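PDB 6GWI: putrescine aminotransferase from Halomonas elongata DSM 2581, which probably transfers amino groups from amines such as putrescine to carbonyl acceptors, as a pyridoxal-5'-phosphate-dependent class-III aminotransferase. Local coordinates for residues 98-103 against 109-114; 125-130 against 295-300; 144-149 against 237-242; 266-271 against 332-337; 278-283 against 301-306. All blocks are in the same frame, centred on the assembly; numbering follows the deposited sequence.

Overall arrangement
Four of the five contacts illustrate how a fold type I aminotransferase is assembled around one large sheet; contact 4 joins a loop to helix 324-339. Contacts 1, 2 and 5 pack helices on its antiparallel end. Contacts 2 and 5 have centres about 6 Å apart and touch through backbone bonds between strands 280-283 and 295-300, while contacts 1 and 2, about 12 Å apart between centres, join through strands 108-114 and 295-300. Contact 4 meets contact 1 where Trp-268 touches Leu-103. Contact 3, on the parallel part, stands apart, its centre about 25 Å from that of contact 1. Pyridoxal-5'-phosphate lies about 9 Å from the side chain of Arg-146 in contact 3 and about 10 Å from that of Val-297 in contact 2.

Contact 1. Residues 98-103 against 109-114; sequences EKLCDL and NRVFFT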
# COMPACT_ATOMS: atom_id res chain seq x y z
N GLU B 98 2.02 -7.83 19.63
CA GLU B 98 1.60 -8.59 20.81
C GLU B 98 0.08 -8.59 20.93
O GLU B 98 -0.55 -9.64 21.01
CB GLU B 98 2.25 -8.01 22.07
CG GLU B 98 1.83 -8.71 23.35
CD GLU B 98 2.42 -8.07 24.59
OE1 GLU B 98 2.73 -6.86 24.56
OE2 GLU B 98 2.57 -8.78 25.61
N LYS B 99 -0.52 -7.39 20.95
CA LYS B 99 -1.96 -7.29 21.13
C LYS B 99 -2.71 -8.01 20.02
O LYS B 99 -3.68 -8.74 20.28
CB LYS B 99 -2.36 -5.81 21.17
CG LYS B 99 -3.81 -5.55 21.55
CD LYS B 99 -4.04 -5.89 23.00
CE LYS B 99 -5.39 -5.40 23.48
NZ LYS B 99 -5.64 -5.82 24.89
N LEU B 100 -2.27 -7.84 18.77
CA LEU B 100 -2.96 -8.45 17.64
C LEU B 100 -2.94 -9.96 17.73
O LEU B 100 -3.96 -10.63 17.53
CB LEU B 100 -2.32 -8.00 16.33
CG LEU B 100 -3.00 -6.90 15.52
CD1 LEU B 100 -2.15 -6.63 14.29
CD2 LEU B 100 -4.43 -7.26 15.14
N CYS B 101 -1.76 -10.53 17.97
CA CYS B 101 -1.63 -11.98 18.01
C CYS B 101 -2.36 -12.57 19.21
O CYS B 101 -2.86 -13.70 19.14
CB CYS B 101 -0.15 -12.36 18.01
SG CYS B 101 0.70 -11.81 16.50
N ASP B 102 -2.46 -11.81 20.31
CA ASP B 102 -3.24 -12.27 21.45
C ASP B 102 -4.73 -12.33 21.12
O ASP B 102 -5.44 -13.19 21.65
CB ASP B 102 -3.00 -11.37 22.66
CG ASP B 102 -1.58 -11.47 23.19
OD1 ASP B 102 -0.79 -12.27 22.65
OD2 ASP B 102 -1.25 -10.74 24.15
N LEU B 103 -5.20 -11.46 20.22
CA LEU B 103 -6.60 -11.50 19.82
C LEU B 103 -6.86 -12.52 18.71
O LEU B 103 -8.00 -12.94 18.53
CB LEU B 103 -7.06 -10.12 19.34
CG LEU B 103 -7.09 -8.98 20.36
CD1 LEU B 103 -7.23 -7.64 19.66
CD2 LEU B 103 -8.23 -9.19 21.35
N ASN B 109 0.22 -16.65 15.56
CA ASN B 109 0.99 -15.96 16.58
C ASN B 109 1.97 -14.93 16.03
O ASN B 109 2.75 -14.36 16.82
CB ASN B 109 1.75 -16.99 17.43
CG ASN B 109 0.82 -17.95 18.15
OD1 ASN B 109 -0.02 -17.52 18.94
ND2 ASN B 109 0.97 -19.24 17.90
N ARG B 110 1.97 -14.65 14.73
CA ARG B 110 2.89 -13.67 14.17
C ARG B 110 2.15 -12.78 13.17
O ARG B 110 1.10 -13.15 12.63
CB ARG B 110 4.09 -14.34 13.49
CG ARG B 110 5.05 -14.97 14.49
CD ARG B 110 5.95 -16.00 13.83
NE ARG B 110 6.72 -16.75 14.82
CZ ARG B 110 6.43 -17.99 15.22
NH1 ARG B 110 5.39 -18.65 14.72
NH2 ARG B 110 7.20 -18.58 16.12
N VAL B 111 2.70 -11.59 12.96
CA VAL B 111 2.12 -10.63 12.02
C VAL B 111 3.24 -10.00 11.20
O VAL B 111 4.32 -9.69 11.71
CB VAL B 111 1.29 -9.55 12.75
CG1 VAL B 111 2.17 -8.72 13.67
CG2 VAL B 111 0.56 -8.68 11.74
N PHE B 112 2.97 -9.83 9.91
CA PHE B 112 3.78 -9.03 9.00
C PHE B 112 2.98 -7.78 8.66
O PHE B 112 1.86 -7.88 8.16
CB PHE B 112 4.12 -9.83 7.74
CG PHE B 112 5.13 -9.15 6.85
CD1 PHE B 112 4.77 -8.05 6.09
CD2 PHE B 112 6.42 -9.64 6.75
CE1 PHE B 112 5.69 -7.43 5.26
CE2 PHE B 112 7.35 -9.02 5.92
CZ PHE B 112 6.98 -7.92 5.18
N PHE B 113 3.54 -6.62 8.96
CA PHE B 113 2.80 -5.37 8.78
C PHE B 113 2.92 -4.85 7.36
O PHE B 113 3.95 -5.00 6.69
CB PHE B 113 3.28 -4.31 9.77
CG PHE B 113 2.91 -4.60 11.20
CD1 PHE B 113 1.59 -4.60 11.60
CD2 PHE B 113 3.89 -4.86 12.14
CE1 PHE B 113 1.24 -4.87 12.91
CE2 PHE B 113 3.55 -5.12 13.45
CZ PHE B 113 2.23 -5.12 13.84
N THR B 114 1.83 -4.24 6.89
CA THR B 114 1.77 -3.57 5.60
C THR B 114 1.02 -2.25 5.79
O THR B 114 0.62 -1.90 6.90
CB THR B 114 1.08 -4.42 4.53
OG1 THR B 114 -0.32 -4.54 4.85
CG2 THR B 114 1.68 -5.80 4.47
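The ring of Phe-113 is met obliquely by Leu-100, whose CD1 approaches Phe-113 CE1 at 4.1 Å. Over one face of the same ring lies a methyl of its own strand, Val-111 CG2, 4.0 Å above the plane and displaced toward the rim, and His-15 of the second subunit brings a further ring against it. Leu-100 CD1 also touches Val-111 CG2 at 4.2 Å, which closes a small apolar triangle. The next residue of the helix, Cys-101, lies against backbone instead: its SG sits 3.3 Å from Asn-109 O without a hydrogen bond, placed there by a first torsion of -62° that sets the sulfur beside its own backbone N. Asn-109 O is hydrogen-bonded to His-14 ND1 of the second subunit. The axes of the two short segments approach to 7.5 Å, their N-to-C directions 128° apart, an α/β packing that places helix 91-103 on the strand where the fold type I sheet continues into the partner subunit.

Contact 2. Residues 125-130 against 295-300; sequences LRMVRR and GGVLVG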
# COMPACT_ATOMS: atom_id res chain seq x y z
N LEU B 125 0.22 -13.61 -1.13
CA LEU B 125 0.53 -14.36 -2.34
C LEU B 125 1.99 -14.79 -2.36
O LEU B 125 2.30 -15.94 -2.70
CB LEU B 125 0.18 -13.52 -3.57
CG LEU B 125 0.33 -14.19 -4.94
CD1 LEU B 125 -0.33 -15.55 -4.98
CD2 LEU B 125 -0.27 -13.30 -6.02
N ARG B 126 2.91 -13.88 -2.01
CA ARG B 126 4.32 -14.25 -2.01
C ARG B 126 4.63 -15.23 -0.89
O ARG B 126 5.44 -16.15 -1.08
CB ARG B 126 5.19 -13.00 -1.88
CG ARG B 126 5.14 -12.08 -3.09
CD ARG B 126 6.19 -10.98 -2.99
NE ARG B 126 7.55 -11.47 -3.23
CZ ARG B 126 8.66 -10.79 -2.93
NH1 ARG B 126 8.58 -9.60 -2.36
NH2 ARG B 126 9.85 -11.32 -3.20
N MET B 127 3.98 -15.07 0.27
CA MET B 127 4.20 -16.01 1.36
C MET B 127 3.72 -17.40 0.99
O MET B 127 4.40 -18.40 1.27
CB MET B 127 3.48 -15.52 2.62
CG MET B 127 4.24 -14.50 3.43
SD MET B 127 3.33 -14.10 4.93
CE MET B 127 4.50 -13.01 5.74
N VAL B 128 2.55 -17.49 0.36
CA VAL B 128 1.98 -18.79 0.01
C VAL B 128 2.91 -19.54 -0.94
O VAL B 128 3.21 -20.72 -0.75
CB VAL B 128 0.57 -18.62 -0.59
CG1 VAL B 128 0.11 -19.88 -1.31
CG2 VAL B 128 -0.41 -18.25 0.51
N ARG B 129 3.38 -18.85 -1.98
CA ARG B 129 4.18 -19.50 -3.01
C ARG B 129 5.60 -19.74 -2.55
O ARG B 129 6.20 -20.76 -2.89
CB ARG B 129 4.12 -18.66 -4.30
CG ARG B 129 2.78 -18.85 -5.03
CD ARG B 129 2.47 -17.84 -6.15
NE ARG B 129 1.29 -18.26 -6.91
CZ ARG B 129 0.80 -17.64 -7.99
NH1 ARG B 129 1.38 -16.55 -8.47
NH2 ARG B 129 -0.27 -18.13 -8.60
N ARG B 130 6.14 -18.84 -1.72
CA ARG B 130 7.43 -19.09 -1.09
C ARG B 130 7.34 -20.30 -0.16
O ARG B 130 8.25 -21.13 -0.13
CB ARG B 130 7.87 -17.85 -0.33
CG ARG B 130 9.16 -17.99 0.46
CD ARG B 130 10.39 -18.25 -0.42
NE ARG B 130 11.62 -18.18 0.37
CZ ARG B 130 12.79 -18.69 0.01
NH1 ARG B 130 12.92 -19.33 -1.14
NH2 ARG B 130 13.84 -18.57 0.82
N GLY B 295 -2.07 -2.03 7.67
CA GLY B 295 -2.62 -3.35 7.45
C GLY B 295 -1.59 -4.39 7.84
O GLY B 295 -0.55 -4.05 8.40
N GLY B 296 -1.87 -5.66 7.56
CA GLY B 296 -0.89 -6.69 7.81
C GLY B 296 -1.45 -8.05 7.46
O GLY B 296 -2.58 -8.18 6.99
N VAL B 297 -0.63 -9.06 7.71
CA VAL B 297 -1.01 -10.46 7.54
C VAL B 297 -0.75 -11.15 8.87
O VAL B 297 0.38 -11.16 9.36
CB VAL B 297 -0.22 -11.15 6.41
CG1 VAL B 297 -0.68 -12.59 6.24
CG2 VAL B 297 -0.36 -10.38 5.11
N LEU B 298 -1.80 -11.70 9.47
CA LEU B 298 -1.64 -12.59 10.61
C LEU B 298 -1.24 -13.96 10.06
O LEU B 298 -1.95 -14.53 9.22
CB LEU B 298 -2.92 -12.66 11.43
CG LEU B 298 -3.36 -11.34 12.05
CD1 LEU B 298 -4.76 -11.42 12.64
CD2 LEU B 298 -2.38 -10.89 13.12
N VAL B 299 -0.12 -14.48 10.54
CA VAL B 299 0.53 -15.64 9.92
C VAL B 299 0.41 -16.81 10.88
O VAL B 299 0.84 -16.73 12.04
CB VAL B 299 2.00 -15.34 9.59
CG1 VAL B 299 2.65 -16.55 8.92
CG2 VAL B 299 2.12 -14.10 8.71
N GLY B 300 -0.15 -17.91 10.38
CA GLY B 300 -0.28 -19.10 11.19
C GLY B 300 1.05 -19.80 11.40
O GLY B 300 2.01 -19.63 10.65
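Met-127 overlaps Val-299 tip to tip: both SD and CE of the methionine lie 4.0 Å from Val-299 CG2, so a single valine methyl rests against the thioether end. The sulfur reaches a second valine more loosely, Met-127 SD standing 4.5 Å from Val-297 CG1. These two valines, two positions apart on strand 295-300, direct their side chains to the same face of the sheet and offer the methionine a surface of methyl groups. Reach comes from the methionine chain, which is extended beyond CG (chi2 -176°, chi3 176°) and spans most of the gap between helix and strand; the nearest CA atoms, those of Met-127 and Val-299, remain 9.3 Å apart. No hydrogen bond crosses, and the contact is wholly apolar and buried.

Other residues enclose the same core. Phe-112 of the neighbouring strand and Leu-307 of helix 301-311 touch Met-127, while Val-299 also meets Leu-280, Ala-304 and, across the interface, Leu-16 of the second subunit. Helix 117-134 begins at the pocket itself, for Gly-117, Ser-118 and Asn-121 lie at the bound pyridoxal-5'-phosphate. The arrangement is thus a plain example of a helix laid on the central sheet of the fold type I large domain, with its start at the cofactor and a later turn anchored on the antiparallel strand 295-300.

Contact 3. Residues 144-149 against 237-242; sequences IGRENA and SYWPAV
Arg-146 and Tyr-238 reach for each other from opposite directions and join by one hydrogen bond, from Arg-146 NH1 to Tyr-238 OH, 3.0 Å long with an angle of 157° at the hydrogen. The arginine chain runs extended through chi2 from a CG set beside the backbone N, which puts Arg-146 CD 3.4 Å from Tyr-238 OH. It then bends at chi3 (-56°), a kink that turns the guanidinium so that the phenol oxygen lies at its edge, close to its plane. Tyr-238 has CG anti to its backbone N (chi1 177°), sending the phenol out to the arginine. Guanidinium and phenol planes are inclined to each other, and Tyr-238 CE2 also lies at the guanidinium edge, 3.2 Å from Arg-146 NH1.

On the helix side, Tyr-238 CE2 lies over the centre of the Trp-239 ring, 3.9 Å above its plane, and Val-242 CG2 rests on one face of the phenol. Trp-239 is pinned by its own NE1, hydrogen-bonded to Pro-224 O, and Arg-146 NH2 makes a weak bond to the carbonyl of Glu-223, a pocket residue. Helix 238-248 is thereby tied to the end of the parallel strand 142-146, with strands 177-180 and 217-222 flanking Arg-146 and helix 194-212 packing against Tyr-238.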
# COMPACT_ATOMS: atom_id res chain seq x y z
N ILE B 144 -6.91 -20.51 -5.54
CA ILE B 144 -8.32 -20.54 -5.90
C ILE B 144 -9.04 -19.46 -5.10
O ILE B 144 -9.10 -19.53 -3.87
CB ILE B 144 -8.95 -21.92 -5.66
CG1 ILE B 144 -8.23 -22.98 -6.48
CG2 ILE B 144 -10.43 -21.88 -6.00
CD1 ILE B 144 -8.56 -24.39 -6.07
N GLY B 145 -9.56 -18.46 -5.80
CA GLY B 145 -10.49 -17.51 -5.24
C GLY B 145 -11.90 -17.76 -5.75
O GLY B 145 -12.21 -18.78 -6.35
N ARG B 146 -12.76 -16.77 -5.50
CA ARG B 146 -14.16 -16.87 -5.91
C ARG B 146 -14.53 -15.69 -6.79
O ARG B 146 -14.00 -14.58 -6.65
CB ARG B 146 -15.09 -16.91 -4.69
CG ARG B 146 -14.81 -18.09 -3.76
CD ARG B 146 -15.76 -18.15 -2.58
NE ARG B 146 -15.76 -16.92 -1.80
CZ ARG B 146 -16.37 -16.78 -0.63
NH1 ARG B 146 -17.04 -17.79 -0.09
NH2 ARG B 146 -16.32 -15.62 0.01
N GLU B 147 -15.43 -15.96 -7.73
CA GLU B 147 -16.03 -14.90 -8.52
C GLU B 147 -16.73 -13.90 -7.60
O GLU B 147 -17.31 -14.27 -6.58
CB GLU B 147 -17.01 -15.50 -9.54
CG GLU B 147 -16.30 -16.18 -10.71
CD GLU B 147 -15.59 -15.19 -11.62
OE1 GLU B 147 -15.93 -13.98 -11.56
OE2 GLU B 147 -14.73 -15.60 -12.42
N ASN B 148 -16.64 -12.63 -7.97
CA ASN B 148 -17.21 -11.52 -7.21
C ASN B 148 -16.54 -11.34 -5.84
O ASN B 148 -17.09 -10.67 -4.96
CB ASN B 148 -18.72 -11.68 -7.03
CG ASN B 148 -19.39 -10.39 -6.61
OD1 ASN B 148 -19.02 -9.31 -7.06
ND2 ASN B 148 -20.38 -10.50 -5.74
N ALA B 149 -15.37 -11.94 -5.65
CA ALA B 149 -14.58 -11.64 -4.47
C ALA B 149 -13.80 -10.35 -4.68
O ALA B 149 -13.51 -9.94 -5.80
CB ALA B 149 -13.61 -12.78 -4.15
N SER B 237 -24.75 -23.83 5.60
CA SER B 237 -24.13 -25.08 5.18
C SER B 237 -22.79 -24.88 4.47
O SER B 237 -22.04 -25.84 4.31
CB SER B 237 -25.07 -25.84 4.25
OG SER B 237 -25.29 -25.10 3.05
N TYR B 238 -22.48 -23.65 4.05
CA TYR B 238 -21.35 -23.45 3.14
C TYR B 238 -20.02 -23.72 3.84
O TYR B 238 -19.25 -24.57 3.39
CB TYR B 238 -21.39 -22.02 2.58
CG TYR B 238 -20.22 -21.69 1.69
CD1 TYR B 238 -20.11 -22.24 0.42
CD2 TYR B 238 -19.22 -20.82 2.11
CE1 TYR B 238 -19.03 -21.94 -0.40
CE2 TYR B 238 -18.15 -20.50 1.30
CZ TYR B 238 -18.06 -21.07 0.04
OH TYR B 238 -16.99 -20.75 -0.76
N TRP B 239 -19.73 -23.00 4.91
CA TRP B 239 -18.40 -23.08 5.49
C TRP B 239 -18.13 -24.44 6.14
O TRP B 239 -17.00 -24.93 6.06
CB TRP B 239 -18.18 -21.95 6.50
CG TRP B 239 -17.75 -20.67 5.82
CD1 TRP B 239 -18.42 -19.49 5.77
CD2 TRP B 239 -16.55 -20.48 5.06
NE1 TRP B 239 -17.71 -18.56 5.04
CE2 TRP B 239 -16.56 -19.14 4.59
CE3 TRP B 239 -15.46 -21.30 4.73
CZ2 TRP B 239 -15.53 -18.61 3.82
CZ3 TRP B 239 -14.44 -20.77 3.96
CH2 TRP B 239 -14.48 -19.44 3.51
N PRO B 240 -19.12 -25.07 6.79
CA PRO B 240 -18.88 -26.45 7.26
C PRO B 240 -18.52 -27.40 6.14
O PRO B 240 -17.64 -28.26 6.30
CB PRO B 240 -20.21 -26.83 7.92
CG PRO B 240 -20.81 -25.54 8.33
CD PRO B 240 -20.43 -24.57 7.23
N ALA B 241 -19.18 -27.26 4.98
CA ALA B 241 -18.84 -28.10 3.84
C ALA B 241 -17.48 -27.73 3.26
O ALA B 241 -16.73 -28.61 2.81
CB ALA B 241 -19.93 -27.99 2.77
N VAL B 242 -17.12 -26.44 3.27
CA VAL B 242 -15.78 -26.05 2.81
C VAL B 242 -14.72 -26.69 3.69
O VAL B 242 -13.70 -27.19 3.19
CB VAL B 242 -15.63 -24.52 2.78
CG1 VAL B 242 -14.17 -24.13 2.52
CG2 VAL B 242 -16.54 -23.90 1.72

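Contact 4. Residues 266-271 against 332-337; sequences GEWFGS and KNLELL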
# COMPACT_ATOMS: atom_id res chain seq x y z
N GLY B 266 -19.62 -9.32 14.81
CA GLY B 266 -19.79 -9.75 16.18
C GLY B 266 -18.65 -10.58 16.73
O GLY B 266 -18.77 -11.10 17.84
N GLU B 267 -17.56 -10.70 15.99
CA GLU B 267 -16.38 -11.41 16.45
C GLU B 267 -15.16 -10.57 16.10
O GLU B 267 -15.23 -9.67 15.26
CB GLU B 267 -16.25 -12.79 15.78
CG GLU B 267 -17.54 -13.59 15.72
CD GLU B 267 -17.96 -14.14 17.06
OE1 GLU B 267 -17.08 -14.29 17.94
OE2 GLU B 267 -19.16 -14.43 17.24
N TRP B 268 -14.04 -10.87 16.75
CA TRP B 268 -12.79 -10.21 16.38
C TRP B 268 -12.38 -10.56 14.96
O TRP B 268 -11.68 -9.78 14.31
CB TRP B 268 -11.68 -10.60 17.36
CG TRP B 268 -11.81 -9.91 18.68
CD1 TRP B 268 -12.30 -10.44 19.83
CD2 TRP B 268 -11.45 -8.56 18.98
NE1 TRP B 268 -12.27 -9.50 20.83
CE2 TRP B 268 -11.75 -8.34 20.33
CE3 TRP B 268 -10.90 -7.51 18.23
CZ2 TRP B 268 -11.51 -7.12 20.96
CZ3 TRP B 268 -10.67 -6.30 18.85
CH2 TRP B 268 -10.98 -6.11 20.20
N PHE B 269 -12.79 -11.73 14.47
CA PHE B 269 -12.49 -12.14 13.11
C PHE B 269 -13.67 -12.95 12.59
O PHE B 269 -14.25 -13.75 13.33
CB PHE B 269 -11.19 -12.94 13.05
CG PHE B 269 -10.00 -12.17 13.54
CD1 PHE B 269 -9.37 -11.25 12.71
CD2 PHE B 269 -9.53 -12.33 14.83
CE1 PHE B 269 -8.28 -10.53 13.16
CE2 PHE B 269 -8.44 -11.61 15.28
CZ PHE B 269 -7.82 -10.71 14.44
N GLY B 270 -14.03 -12.72 11.33
CA GLY B 270 -15.08 -13.51 10.72
C GLY B 270 -14.78 -15.00 10.74
O GLY B 270 -15.69 -15.82 10.86
N SER B 271 -13.50 -15.35 10.62
CA SER B 271 -13.08 -16.75 10.74
C SER B 271 -13.63 -17.38 12.01
O SER B 271 -13.98 -18.57 12.02
CB SER B 271 -11.56 -16.84 10.72
OG SER B 271 -11.05 -16.56 9.43
N LYS B 332 -4.12 1.57 20.12
CA LYS B 332 -5.10 2.22 20.99
C LYS B 332 -6.51 1.86 20.57
O LYS B 332 -7.39 1.65 21.41
CB LYS B 332 -4.89 3.73 20.97
CG LYS B 332 -5.63 4.48 22.08
CD LYS B 332 -5.13 4.03 23.45
CE LYS B 332 -5.21 5.13 24.49
NZ LYS B 332 -4.99 4.60 25.87
N ASN B 333 -6.75 1.78 19.26
CA ASN B 333 -8.06 1.37 18.75
C ASN B 333 -8.44 -0.02 19.26
O ASN B 333 -9.55 -0.22 19.75
CB ASN B 333 -8.05 1.42 17.22
CG ASN B 333 -9.34 0.91 16.61
OD1 ASN B 333 -10.39 1.55 16.72
ND2 ASN B 333 -9.27 -0.24 15.95
N LEU B 334 -7.52 -0.98 19.16
CA LEU B 334 -7.81 -2.32 19.66
C LEU B 334 -8.06 -2.31 21.17
O LEU B 334 -8.98 -2.98 21.65
CB LEU B 334 -6.65 -3.27 19.33
CG LEU B 334 -6.33 -3.47 17.86
CD1 LEU B 334 -5.13 -4.40 17.72
CD2 LEU B 334 -7.53 -4.03 17.11
N GLU B 335 -7.25 -1.57 21.93
CA GLU B 335 -7.44 -1.51 23.38
C GLU B 335 -8.82 -0.95 23.73
O GLU B 335 -9.45 -1.41 24.69
CB GLU B 335 -6.34 -0.66 24.02
CG GLU B 335 -4.97 -1.31 24.03
CD GLU B 335 -3.85 -0.32 24.33
OE1 GLU B 335 -4.11 0.90 24.32
OE2 GLU B 335 -2.71 -0.77 24.57
N LEU B 336 -9.28 0.06 22.99
CA LEU B 336 -10.59 0.64 23.24
C LEU B 336 -11.70 -0.33 22.84
O LEU B 336 -12.66 -0.54 23.60
CB LEU B 336 -10.73 1.95 22.48
CG LEU B 336 -9.89 3.11 23.00
CD1 LEU B 336 -9.91 4.26 22.01
CD2 LEU B 336 -10.39 3.57 24.36
N LEU B 337 -11.59 -0.93 21.66
CA LEU B 337 -12.58 -1.91 21.23
C LEU B 337 -12.76 -2.99 22.29
O LEU B 337 -13.88 -3.42 22.57
CB LEU B 337 -12.17 -2.55 19.90
CG LEU B 337 -12.38 -1.74 18.63
CD1 LEU B 337 -11.65 -2.38 17.46
CD2 LEU B 337 -13.86 -1.61 18.33
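Trp-268 presses the far end of its six-membered ring against helix 324-339. Its CH2 lies 3.8 Å from Leu-337 CB, approached obliquely to the ring, and the adjacent CZ3 is 4.2 Å from the same carbon. At the edge, near the ring plane, Trp-268 CH2 faces the backbone carbonyl Leu-334 O at 4.0 Å, while Trp-268 CZ3 meets the branch end Leu-334 CD2 at 4.2 Å. One ring corner thus bridges two leucines a helical turn apart, and no hydrogen bond crosses. With a first torsion of -75°, the indole is swung beside its own backbone N and carried across to the helix.

In this fold type I enzyme the contact joins helix 324-339 to the loop leading into helix 270-273. Leu-103 of helix 91-103 and Val-343 of helix 342-359 also touch the indole, and Leu-334 continues inward to Leu-96, Leu-100 and Phe-262. The loop is positioned by bonds of its own: the backbone of Trp-268 pairs with that of Phe-262, and the rings of Phe-269 and Phe-262 meet edge-to-face (T-shaped). Further out, the two carboxylate oxygens of Glu-257 accept the amides of Gly-270 and Ser-271.

Contact 5. Residues 278-283 against 301-306; sequences PDLMPI and DRVAET
Val-303, on the first turn of helix 301-311, packs on the beginning of strand 280-283 in the large sheet of the fold type I domain. That helix directly follows strand 295-300, the antiparallel neighbour of 280-283, so the chain folds back on the strand beside the one it has just left. Followed outward, the valine is met at each of its side-chain carbons. Its CB lies 4.2 Å from Leu-280 CD2. From there CG1, anti to the backbone N (chi1 172°), comes closer, with Val-303 CG1 4.0 Å from Leu-280 CD2. The other branch, CG2, anti to the carbonyl carbon, faces Asp-279, the residue just before the strand, with Val-303 CG2 4.2 Å from Asp-279 CB. Leucine and valine cross at about a right angle, and one leucine methyl, CD2, meets both CB and CG1 of Val-303.

Leu-280 is also covered by Val-299 and by Val-128 of helix 117-134, and Leu-252 of the next strand touches Val-303. Strand 280-283 leads on to Lys-285, which lines the pyridoxal-5'-phosphate pocket. Beside this apolar patch, Asp-279 lies near Arg-302 without pairing: OD1 of Asp-279 approaches Arg-302 CB at 4.2 Å, but stays 5.2 Å from Arg-302 NE. Its other oxygen, Asp-279 OD2, accepts a hydrogen bond from Leu-253 N.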
# COMPACT_ATOMS: atom_id res chain seq x y z
N PRO B 278 -7.63 -20.42 9.55
CA PRO B 278 -6.84 -20.06 8.37
C PRO B 278 -5.35 -20.13 8.67
O PRO B 278 -4.90 -20.08 9.82
CB PRO B 278 -7.28 -18.63 8.06
CG PRO B 278 -7.79 -18.10 9.35
CD PRO B 278 -8.40 -19.27 10.06
N ASP B 279 -4.58 -20.32 7.61
CA ASP B 279 -3.13 -20.26 7.71
C ASP B 279 -2.63 -18.83 7.60
O ASP B 279 -1.58 -18.50 8.16
CB ASP B 279 -2.51 -21.14 6.62
CG ASP B 279 -2.88 -22.60 6.79
OD1 ASP B 279 -2.33 -23.24 7.72
OD2 ASP B 279 -3.73 -23.10 6.03
N LEU B 280 -3.38 -17.97 6.91
CA LEU B 280 -3.03 -16.57 6.77
C LEU B 280 -4.30 -15.74 6.81
O LEU B 280 -5.36 -16.17 6.34
CB LEU B 280 -2.27 -16.31 5.47
CG LEU B 280 -1.01 -17.14 5.23
CD1 LEU B 280 -0.61 -17.10 3.77
CD2 LEU B 280 0.14 -16.66 6.11
N MET B 281 -4.19 -14.53 7.37
CA MET B 281 -5.33 -13.62 7.47
C MET B 281 -4.85 -12.19 7.19
O MET B 281 -4.21 -11.57 8.05
CB MET B 281 -6.00 -13.69 8.85
CG MET B 281 -6.71 -15.00 9.16
SD MET B 281 -7.69 -14.94 10.68
CE MET B 281 -6.44 -14.40 11.85
N PRO B 282 -5.13 -11.66 6.00
CA PRO B 282 -4.88 -10.24 5.77
C PRO B 282 -5.90 -9.38 6.52
O PRO B 282 -7.05 -9.77 6.72
CB PRO B 282 -5.00 -10.08 4.25
CG PRO B 282 -5.81 -11.24 3.80
CD PRO B 282 -5.57 -12.36 4.78
N ILE B 283 -5.44 -8.21 6.95
CA ILE B 283 -6.26 -7.30 7.75
C ILE B 283 -5.91 -5.86 7.39
O ILE B 283 -4.82 -5.56 6.91
CB ILE B 283 -6.05 -7.54 9.27
CG1 ILE B 283 -4.56 -7.48 9.61
CG2 ILE B 283 -6.67 -8.86 9.68
CD1 ILE B 283 -4.27 -7.53 11.09
N ASP B 301 1.08 -20.63 12.45
CA ASP B 301 2.32 -21.29 12.84
C ASP B 301 2.90 -22.14 11.72
O ASP B 301 4.12 -22.24 11.57
CB ASP B 301 2.09 -22.16 14.08
CG ASP B 301 1.91 -21.36 15.35
OD1 ASP B 301 2.38 -20.20 15.39
OD2 ASP B 301 1.33 -21.89 16.31
N ARG B 302 2.04 -22.80 10.94
CA ARG B 302 2.53 -23.68 9.88
C ARG B 302 3.32 -22.91 8.84
O ARG B 302 4.42 -23.33 8.44
CB ARG B 302 1.38 -24.48 9.27
CG ARG B 302 1.83 -25.35 8.10
CD ARG B 302 0.81 -26.43 7.75
NE ARG B 302 0.68 -27.35 8.88
CZ ARG B 302 -0.20 -28.35 8.95
NH1 ARG B 302 -1.04 -28.59 7.95
NH2 ARG B 302 -0.23 -29.12 10.02
N VAL B 303 2.78 -21.79 8.35
CA VAL B 303 3.52 -21.00 7.37
C VAL B 303 4.70 -20.30 8.04
O VAL B 303 5.81 -20.25 7.48
CB VAL B 303 2.59 -19.99 6.67
CG1 VAL B 303 3.39 -19.02 5.79
CG2 VAL B 303 1.55 -20.73 5.84
N ALA B 304 4.49 -19.76 9.24
CA ALA B 304 5.55 -19.01 9.91
C ALA B 304 6.78 -19.89 10.15
O ALA B 304 7.92 -19.45 9.95
CB ALA B 304 5.03 -18.45 11.23
N GLU B 305 6.57 -21.14 10.58
CA GLU B 305 7.70 -21.98 10.95
C GLU B 305 8.55 -22.34 9.74
O GLU B 305 9.78 -22.40 9.83
CB GLU B 305 7.20 -23.25 11.64
CG GLU B 305 6.85 -23.04 13.11
CD GLU B 305 8.05 -22.65 13.95
OE1 GLU B 305 9.09 -23.33 13.86
OE2 GLU B 305 7.95 -21.65 14.70
N THR B 306 7.93 -22.60 8.59
CA THR B 306 8.70 -22.88 7.39
C THR B 306 9.49 -21.66 6.95
O THR B 306 10.69 -21.75 6.67
CB THR B 306 7.77 -23.38 6.28
OG1 THR B 306 7.27 -24.68 6.65
CG2 THR B 306 8.51 -23.50 4.96